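PDB 4PQG: glycosyltransferase Gtf1 from Streptococcus pneumoniae, which belongs to the GT-B class of glycosyltransferases, with two Rossmann-like domains and an added antiparallel beta-sheet domain, and holds UDP and N-acetylglucosamine in this model. Local coordinates for residues A[48-53]-A[172-177]; A[190-195]-A[203-208]. One frame throughout, in Å; residues are numbered along the deposited sequence.

Contact 1: A[48-53]-A[172-177]; sequences TDMILA and RTFYNE
Met-50 and Arg-172 mark the closest approach of the two backbones, with 10.8 Å between Met-50 CA and Arg-172 CA, so the loop at 48-53 and the strand end at 172-177 meet through side chains alone. Met-50 has CG anti to its backbone N (chi1 174°), which sets CG over the centre of one face of the Arg-172 guanidinium, 3.9 Å from Arg-172 CZ. Two bends farther along the chain then turn sulfur and methyl toward Phe-174. The methyl touches both partners: Met-50 CE is 3.8 Å from Arg-172 NH1 and 3.9 Å from Phe-174 CZ, at the edge of the ring and near its plane. Met-50 SD is 5.4 Å from the Phe-174 ring centroid and 86° off the ring normal, an edge-on Met-aromatic contact. Leu-52 and Arg-172 come from opposite directions, and Leu-52 CD1 rests against the CD-NE part of the arginine, 3.5 Å from Arg-172 NE and oblique to the guanidinium plane. That nitrogen pairs with Glu-158 of the neighbouring strand 154-163, which Leu-52 also touches. The contact joins the seven-stranded parallel sheet, through the loop after its strand 42-47, to the added antiparallel sheet. Its chemistry is apolar and dispersive, while the arginine's charge is answered by Glu-158 within its own sheet; the loop side chains probably help shield that pair from water.

Contact 2: A[190-195]-A[203-208]; sequences GKEEVY and YGKQAF
Val-194 and Tyr-203 form an antiparallel, non-hydrogen-bonded pair, and their side chains lie side by side, with Val-194 CG2 3.9 Å from Tyr-203 CD1 at the ring edge. Just beyond this pair the chain turns from strand 201-203, an edge strand of the antiparallel sheet, into helix 205-215, and Gly-204 is the N-cap residue. Gly-204 N donates to Glu-193 O at 3.0 Å. Gly-204 O takes the N-H of Phe-208, with Phe-208 N 3.3 Å away, and a weak bond from Ala-207 N. Lys-205 N, in the first turn of the helix, gives its hydrogen to a water 2.8 Å away, and that water donates in turn to Glu-192 O, so strand carbonyl and helix amide are linked through solvent. Glu-193 and Val-194 both face Leu-186 of the adjacent strand 181-188, a classic beta bulge. Farther along both segments, Tyr-195 and Phe-208 make an offset stack, centroids 4.0 Å apart and planes at 10°. With CG anti to the backbone N (chi1 -178°), the Phe-208 ring lies along the Tyr-195 face; separately, Phe-208 CB makes a CH-pi contact over that face. Tyr-195 OH donates to the anti lone pair of Glu-192 OE1 at 2.6 Å. That same oxygen bonds Tyr-74 OH, while Lys-205 NZ, 4.5 Å from Glu-192 OE1 and short of a salt bridge, bonds Thr-48 O and Tyr-74 OH. Glu-193 OE2 is held by Asn-188. The bonds to Glu-192 OE1 probably favour its charged form. They hold the outer end of the Tyr-195 ring, while the stack and the packing of Tyr-195 OH on Lys-205 CA, at 3.3 Å, join strand to helix.

Contacts 1 and 2 both reach the antiparallel sheet, 14 Å apart between centres, and both are partly buried. In contact 1 a loop following strand 42-47 of the seven-stranded parallel sheet packs on strand 166-175, inside the antiparallel sheet; in contact 2 strand 191-196 meets an edge strand, 201-203, and the helix that leads on from it. They differ accordingly: contact 1 is carried by apolar groups and a covered arginine, whereas contact 2 mixes backbone bonding, a bridging water and stacked rings, with Tyr-203 at the surface. Lys-205 ties them together, its NZ 2.7 Å from Thr-48 O, and Met-50 CE packs on Glu-192 OE2.

Contact 1: A[48-53]-A[172-177]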
loop_
_atom_site.group_PDB
_atom_site.type_symbol
_atom_site.label_atom_id
_atom_site.label_comp_id
_atom_site.label_asym_id
_atom_site.label_seq_id
_atom_site.Cartn_x
_atom_site.Cartn_y
_atom_site.Cartn_z
ATOM N N THR A 48 0.042 -6.780 10.242
ATOM C CA THR A 48 0.138 -8.150 10.789
ATOM C C THR A 48 1.189 -9.041 10.132
ATOM O O THR A 48 1.522 -10.120 10.679
ATOM C CB THR A 48 -1.222 -8.883 10.761
ATOM O OG1 THR A 48 -1.717 -8.918 9.417
ATOM C CG2 THR A 48 -2.244 -8.179 11.667
ATOM N N ASP A 49 1.702 -8.616 8.968
ATOM C CA ASP A 49 2.753 -9.353 8.268
ATOM C C ASP A 49 4.069 -9.303 9.012
ATOM O O ASP A 49 4.398 -8.316 9.664
ATOM C CB ASP A 49 2.998 -8.799 6.863
ATOM C CG ASP A 49 1.943 -9.227 5.855
ATOM O OD1 ASP A 49 1.000 -9.992 6.186
ATOM O OD2 ASP A 49 2.069 -8.775 4.708
ATOM N N MET A 50 4.844 -10.371 8.876
ATOM C CA MET A 50 6.233 -10.366 9.318
ATOM C C MET A 50 7.058 -9.514 8.327
ATOM O O MET A 50 7.150 -9.837 7.138
ATOM C CB MET A 50 6.747 -11.813 9.409
ATOM C CG MET A 50 8.242 -11.937 9.721
ATOM S SD MET A 50 8.587 -11.335 11.391
ATOM C CE MET A 50 7.743 -12.563 12.397
ATOM N N ILE A 51 7.613 -8.404 8.813
ATOM C CA ILE A 51 8.400 -7.466 8.001
ATOM C C ILE A 51 9.775 -7.344 8.653
ATOM O O ILE A 51 9.892 -6.733 9.730
ATOM C CB ILE A 51 7.771 -6.041 8.000
ATOM C CG1 ILE A 51 6.282 -6.052 7.632
ATOM C CG2 ILE A 51 8.579 -5.077 7.126
ATOM C CD1 ILE A 51 5.969 -6.500 6.224
ATOM N N LEU A 52 10.800 -7.889 7.998
ATOM C CA LEU A 52 12.152 -7.923 8.536
ATOM C C LEU A 52 13.185 -7.401 7.534
ATOM O O LEU A 52 14.264 -6.956 7.929
ATOM C CB LEU A 52 12.518 -9.356 8.978
ATOM C CG LEU A 52 11.817 -9.835 10.270
ATOM C CD1 LEU A 52 12.148 -11.286 10.588
ATOM C CD2 LEU A 52 12.144 -8.942 11.470
ATOM N N ALA A 53 12.837 -7.439 6.250
ATOM C CA ALA A 53 13.743 -6.979 5.187
ATOM C C ALA A 53 14.067 -5.499 5.373
ATOM O O ALA A 53 15.157 -5.028 5.011
ATOM C CB ALA A 53 13.117 -7.229 3.822
ATOM N N ARG A 172 12.559 -17.755 15.585
ATOM C CA ARG A 172 12.643 -16.298 15.655
ATOM C C ARG A 172 12.359 -15.882 17.080
ATOM O O ARG A 172 11.382 -16.341 17.663
ATOM C CB ARG A 172 11.570 -15.658 14.785
ATOM C CG ARG A 172 11.811 -15.763 13.319
ATOM C CD ARG A 172 11.171 -14.564 12.644
ATOM N NE ARG A 172 11.324 -14.677 11.203
ATOM C CZ ARG A 172 10.412 -15.170 10.371
ATOM N NH1 ARG A 172 9.242 -15.616 10.813
ATOM N NH2 ARG A 172 10.676 -15.209 9.069
ATOM N N THR A 173 13.178 -14.999 17.635
ATOM C CA THR A 173 12.962 -14.533 19.008
ATOM C C THR A 173 12.834 -13.013 18.980
ATOM O O THR A 173 13.583 -12.352 18.267
ATOM C CB THR A 173 14.120 -14.967 19.947
ATOM O OG1 THR A 173 14.120 -16.388 20.095
ATOM C CG2 THR A 173 13.993 -14.327 21.346
ATOM N N PHE A 174 11.880 -12.485 19.739
ATOM C CA PHE A 174 11.694 -11.037 19.888
ATOM C C PHE A 174 12.088 -10.595 21.293
ATOM O O PHE A 174 11.793 -11.295 22.277
ATOM C CB PHE A 174 10.260 -10.614 19.517
ATOM C CG PHE A 174 10.004 -10.641 18.029
ATOM C CD1 PHE A 174 10.118 -9.478 17.270
ATOM C CD2 PHE A 174 9.712 -11.837 17.373
ATOM C CE1 PHE A 174 9.932 -9.504 15.894
ATOM C CE2 PHE A 174 9.513 -11.869 16.000
ATOM C CZ PHE A 174 9.628 -10.696 15.255
ATOM N N TYR A 175 12.740 -9.437 21.371
ATOM C CA TYR A 175 13.347 -8.942 22.609
ATOM C C TYR A 175 12.688 -7.681 23.157
ATOM O O TYR A 175 12.019 -6.917 22.415
ATOM C CB TYR A 175 14.834 -8.639 22.393
ATOM C CG TYR A 175 15.610 -9.842 21.941
ATOM C CD1 TYR A 175 16.123 -10.743 22.867
ATOM C CD2 TYR A 175 15.838 -10.073 20.576
ATOM C CE1 TYR A 175 16.820 -11.862 22.463
ATOM C CE2 TYR A 175 16.544 -11.184 20.152
ATOM C CZ TYR A 175 17.022 -12.081 21.105
ATOM O OH TYR A 175 17.718 -13.196 20.701
ATOM N N ASN A 176 12.893 -7.479 24.462
ATOM C CA ASN A 176 12.661 -6.184 25.099
ATOM C C ASN A 176 13.910 -5.306 25.005
ATOM O O ASN A 176 14.984 -5.783 24.627
ATOM C CB ASN A 176 12.268 -6.376 26.577
ATOM C CG ASN A 176 10.806 -6.740 26.757
ATOM O OD1 ASN A 176 9.960 -6.468 25.904
ATOM N ND2 ASN A 176 10.498 -7.360 27.884
ATOM N N GLU A 177 13.775 -4.027 25.368
ATOM C CA GLU A 177 14.910 -3.089 25.360
ATOM C C GLU A 177 16.157 -3.581 26.087
ATOM O O GLU A 177 17.277 -3.379 25.604
ATOM C CB GLU A 177 14.512 -1.740 25.955
ATOM C CG GLU A 177 13.589 -0.928 25.075
ATOM C CD GLU A 177 13.375 0.470 25.625
ATOM O OE1 GLU A 177 13.499 0.673 26.855
ATOM O OE2 GLU A 177 13.089 1.375 24.824
#

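Contact 2: A[190-195]-A[203-208]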
loop_
_atom_site.group_PDB
_atom_site.type_symbol
_atom_site.label_atom_id
_atom_site.label_comp_id
_atom_site.label_asym_id
_atom_site.label_seq_id
_atom_site.Cartn_x
_atom_site.Cartn_y
_atom_site.Cartn_z
ATOM N N GLY A 190 8.713 -21.962 6.867
ATOM C CA GLY A 190 8.021 -20.674 6.739
ATOM C C GLY A 190 6.726 -20.517 7.520
ATOM O O GLY A 190 6.150 -19.424 7.585
ATOM N N LYS A 191 6.236 -21.591 8.114
ATOM C CA LYS A 191 5.016 -21.474 8.900
ATOM C C LYS A 191 5.404 -21.150 10.348
ATOM O O LYS A 191 6.268 -21.805 10.918
ATOM C CB LYS A 191 4.196 -22.763 8.802
ATOM C CG LYS A 191 2.854 -22.715 9.517
ATOM C CD LYS A 191 2.137 -24.057 9.418
ATOM C CE LYS A 191 1.070 -24.181 10.500
ATOM N NZ LYS A 191 0.712 -25.606 10.752
ATOM N N GLU A 192 4.760 -20.136 10.918
ATOM C CA GLU A 192 4.918 -19.795 12.338
ATOM C C GLU A 192 3.995 -20.720 13.136
ATOM O O GLU A 192 2.791 -20.480 13.257
ATOM C CB GLU A 192 4.568 -18.318 12.588
ATOM C CG GLU A 192 5.433 -17.326 11.811
ATOM C CD GLU A 192 4.852 -15.907 11.772
ATOM O OE1 GLU A 192 3.923 -15.599 12.535
ATOM O OE2 GLU A 192 5.312 -15.090 10.947
ATOM N N GLU A 193 4.557 -21.792 13.668
ATOM C CA GLU A 193 3.734 -22.853 14.233
ATOM C C GLU A 193 3.412 -22.650 15.709
ATOM O O GLU A 193 2.286 -22.849 16.140
ATOM C CB GLU A 193 4.386 -24.222 13.992
ATOM C CG GLU A 193 4.277 -24.684 12.543
ATOM C CD GLU A 193 4.567 -26.165 12.341
ATOM O OE1 GLU A 193 5.163 -26.817 13.240
ATOM O OE2 GLU A 193 4.204 -26.678 11.262
ATOM N N VAL A 194 4.409 -22.237 16.477
ATOM C CA VAL A 194 4.267 -22.135 17.927
ATOM C C VAL A 194 4.882 -20.818 18.380
ATOM O O VAL A 194 5.992 -20.472 17.960
ATOM C CB VAL A 194 4.991 -23.326 18.602
ATOM C CG1 VAL A 194 5.080 -23.150 20.104
ATOM C CG2 VAL A 194 4.325 -24.660 18.258
ATOM N N TYR A 195 4.160 -20.080 19.227
ATOM C CA TYR A 195 4.663 -18.839 19.800
ATOM C C TYR A 195 4.795 -19.042 21.287
ATOM O O TYR A 195 3.784 -19.115 22.005
ATOM C CB TYR A 195 3.699 -17.673 19.558
ATOM C CG TYR A 195 3.315 -17.467 18.114
ATOM C CD1 TYR A 195 3.845 -16.396 17.383
ATOM C CD2 TYR A 195 2.399 -18.326 17.473
ATOM C CE1 TYR A 195 3.501 -16.186 16.065
ATOM C CE2 TYR A 195 2.041 -18.118 16.142
ATOM C CZ TYR A 195 2.601 -17.042 15.448
ATOM O OH TYR A 195 2.268 -16.794 14.147
ATOM N N TYR A 203 -0.717 -21.702 19.627
ATOM C CA TYR A 203 -0.536 -22.571 18.460
ATOM C C TYR A 203 -1.169 -21.960 17.228
ATOM O O TYR A 203 -2.394 -21.886 17.145
ATOM C CB TYR A 203 -1.120 -23.973 18.722
ATOM C CG TYR A 203 -0.504 -24.589 19.945
ATOM C CD1 TYR A 203 0.834 -24.998 19.935
ATOM C CD2 TYR A 203 -1.236 -24.732 21.134
ATOM C CE1 TYR A 203 1.427 -25.529 21.073
ATOM C CE2 TYR A 203 -0.652 -25.278 22.273
ATOM C CZ TYR A 203 0.677 -25.673 22.236
ATOM O OH TYR A 203 1.299 -26.209 23.351
ATOM N N GLY A 204 -0.342 -21.510 16.284
ATOM C CA GLY A 204 -0.856 -20.958 15.018
ATOM C C GLY A 204 -1.027 -19.448 15.053
ATOM O O GLY A 204 -1.257 -18.842 16.121
ATOM N N LYS A 205 -0.909 -18.817 13.891
ATOM C CA LYS A 205 -0.971 -17.349 13.853
ATOM C C LYS A 205 -2.331 -16.789 14.302
ATOM O O LYS A 205 -2.400 -15.715 14.909
ATOM C CB LYS A 205 -0.603 -16.820 12.459
ATOM C CG LYS A 205 -0.434 -15.296 12.437
ATOM C CD LYS A 205 0.301 -14.815 11.216
ATOM C CE LYS A 205 0.225 -13.301 11.166
ATOM N NZ LYS A 205 1.244 -12.758 10.233
ATOM N N GLN A 206 -3.408 -17.513 14.016
ATOM C CA GLN A 206 -4.732 -17.062 14.433
ATOM C C GLN A 206 -4.834 -16.843 15.944
ATOM O O GLN A 206 -5.366 -15.826 16.395
ATOM C CB GLN A 206 -5.809 -18.039 13.976
ATOM C CG GLN A 206 -6.137 -17.969 12.491
ATOM C CD GLN A 206 -7.366 -18.805 12.174
ATOM O OE1 GLN A 206 -8.476 -18.286 12.081
ATOM N NE2 GLN A 206 -7.178 -20.112 12.051
ATOM N N ALA A 207 -4.321 -17.801 16.710
ATOM C CA ALA A 207 -4.340 -17.715 18.165
ATOM C C ALA A 207 -3.486 -16.551 18.640
ATOM O O ALA A 207 -3.831 -15.855 19.610
ATOM C CB ALA A 207 -3.856 -19.022 18.778
ATOM N N PHE A 208 -2.374 -16.342 17.935
ATOM C CA PHE A 208 -1.445 -15.273 18.236
ATOM C C PHE A 208 -2.106 -13.913 17.996
ATOM O O PHE A 208 -2.044 -13.010 18.853
ATOM C CB PHE A 208 -0.199 -15.450 17.350
ATOM C CG PHE A 208 0.885 -14.431 17.584
ATOM C CD1 PHE A 208 1.478 -14.287 18.832
ATOM C CD2 PHE A 208 1.356 -13.660 16.528
ATOM C CE1 PHE A 208 2.507 -13.379 19.028
ATOM C CE2 PHE A 208 2.389 -12.762 16.717
ATOM C CZ PHE A 208 2.967 -12.619 17.967
HETATM O O HOH W 1 0.435 -20.279 11.867
#